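Local coordinates for protein putative c-1-tetrahydrofolate synthase, cytoplasmic (Leishmania major, PDB 4A26) that works as a homodimer that probably oxidises methylenetetrahydrofolate with NAD(P)+ and hydrolyses the methenyl product to 10-formyltetrahydrofolate, at residues E76-S79 / Q80-E84. Sequence-based numbering, arbitrary orientation.
Sequences EDIS and QEVLE
Ser79 O accepts a hydrogen bond from Leu83 N, 3.1 Å away with an N-H...O angle of 165°, and this i to i+4 bond opens the helix that Glu84 N to Gln80 O continues. Ser79 is therefore the N-cap residue: its extended backbone (psi 152°) brings the chain in from the loop before the first turn closes. Serine is common at this position because its hydroxyl can cap a free backbone N-H, but here the side chain makes no such bond; Ser79 CB lies 3.7 Å from Val82 CG2.

Just before the cap, Ile78 reaches forward to the side of the first turn, to Val82, the two apolar side chains crossing at about a right angle. With CG1 anti to the backbone N (chi1 -161°) and the chain extended beyond it, Ile78 brings CD1 to 3.3 Å from Val82 CG1. Isoleucine suits its place through the length of this CG1-CD1 arm, which spans to the first turn; valine suits its own because its two methyls divide between Ile78 (CG1) and Ser79 (CG2). Gln80 turns away, and its bent chain lets OE1 accept a hydrogen bond from Asn110 N.

The contact lies at the surface of the catalytic domain, where the loop after strand 68-74 enters helix 80-91. Ile78 also touches Val45 of strand 39-45, while buried Leu83 touches Ile43 and Val45 of that strand and Ala114 of helix 111-116.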
loop_
_atom_site.group_PDB
_atom_site.type_symbol
_atom_site.label_atom_id
_atom_site.label_comp_id
_atom_site.label_asym_id
_atom_site.label_seq_id
_atom_site.Cartn_x
_atom_site.Cartn_y
_atom_site.Cartn_z
ATOM N N GLU A 76 30.953 0.244 15.548
ATOM C CA GLU A 76 30.559 -0.817 14.623
ATOM C C GLU A 76 30.064 -2.074 15.341
ATOM O O GLU A 76 29.246 -2.815 14.796
ATOM C CB GLU A 76 31.741 -1.177 13.715
ATOM C CG GLU A 76 31.372 -1.962 12.464
ATOM C CD GLU A 76 32.332 -1.692 11.323
ATOM O OE1 GLU A 76 32.190 -0.634 10.666
ATOM O OE2 GLU A 76 33.242 -2.524 11.103
ATOM N N ASP A 77 30.559 -2.298 16.559
ATOM C CA ASP A 77 30.301 -3.532 17.312
ATOM C C ASP A 77 29.287 -3.329 18.447
ATOM O O ASP A 77 29.308 -4.052 19.446
ATOM C CB ASP A 77 31.626 -4.093 17.866
ATOM C CG ASP A 77 32.309 -3.150 18.864
ATOM O OD1 ASP A 77 32.068 -1.928 18.818
ATOM O OD2 ASP A 77 33.099 -3.637 19.697
ATOM N N ILE A 78 28.386 -2.365 18.277
ATOM C CA ILE A 78 27.476 -1.948 19.349
ATOM C C ILE A 78 26.220 -2.821 19.430
ATOM O O ILE A 78 25.799 -3.419 18.435
ATOM C CB ILE A 78 27.064 -0.466 19.172
ATOM C CG1 ILE A 78 26.517 0.106 20.479
ATOM C CG2 ILE A 78 26.049 -0.316 18.042
ATOM C CD1 ILE A 78 26.464 1.604 20.498
ATOM N N SER A 79 25.631 -2.879 20.625
ATOM C CA SER A 79 24.424 -3.665 20.878
ATOM C C SER A 79 23.222 -3.150 20.106
ATOM O O SER A 79 23.133 -1.962 19.804
ATOM C CB SER A 79 24.072 -3.623 22.364
ATOM O OG SER A 79 25.109 -4.155 23.157
ATOM N N GLN A 80 22.294 -4.054 19.804
ATOM C CA GLN A 80 20.972 -3.679 19.318
ATOM C C GLN A 80 20.285 -2.786 20.347
ATOM O O GLN A 80 19.741 -1.736 19.999
ATOM C CB GLN A 80 20.122 -4.929 19.078
ATOM C CG GLN A 80 18.735 -4.663 18.501
ATOM C CD GLN A 80 18.770 -4.309 17.032
ATOM O OE1 GLN A 80 19.480 -4.938 16.249
ATOM N NE2 GLN A 80 17.994 -3.302 16.647
ATOM N N GLU A 81 20.317 -3.213 21.611
ATOM C CA GLU A 81 19.676 -2.475 22.707
ATOM C C GLU A 81 20.172 -1.030 22.741
ATOM O O GLU A 81 19.372 -0.097 22.803
ATOM C CB GLU A 81 19.941 -3.154 24.063
ATOM C CG GLU A 81 18.743 -3.176 25.035
ATOM C CD GLU A 81 18.344 -1.795 25.562
ATOM O OE1 GLU A 81 17.772 -0.995 24.786
ATOM O OE2 GLU A 81 18.576 -1.520 26.763
ATOM N N VAL A 82 21.490 -0.858 22.669
ATOM C CA VAL A 82 22.111 0.462 22.779
ATOM C C VAL A 82 21.782 1.348 21.575
ATOM O O VAL A 82 21.541 2.542 21.735
ATOM C CB VAL A 82 23.642 0.354 22.956
ATOM C CG1 VAL A 82 24.282 1.732 22.952
ATOM C CG2 VAL A 82 23.975 -0.381 24.242
ATOM N N LEU A 83 21.771 0.770 20.377
ATOM C CA LEU A 83 21.313 1.485 19.182
ATOM C C LEU A 83 19.908 2.030 19.403
ATOM O O LEU A 83 19.658 3.218 19.222
ATOM C CB LEU A 83 21.315 0.562 17.955
ATOM C CG LEU A 83 20.690 1.113 16.666
ATOM C CD1 LEU A 83 21.465 2.337 16.182
ATOM C CD2 LEU A 83 20.629 0.046 15.586
ATOM N N GLU A 84 18.996 1.146 19.794
ATOM C CA GLU A 84 17.593 1.509 19.999
ATOM C C GLU A 84 17.403 2.579 21.077
ATOM O O GLU A 84 16.493 3.399 20.980
ATOM C CB GLU A 84 16.772 0.264 20.348
ATOM C CG GLU A 84 16.594 -0.702 19.184
ATOM C CD GLU A 84 15.534 -1.750 19.448
ATOM O OE1 GLU A 84 15.325 -2.116 20.627
ATOM O OE2 GLU A 84 14.904 -2.206 18.469
#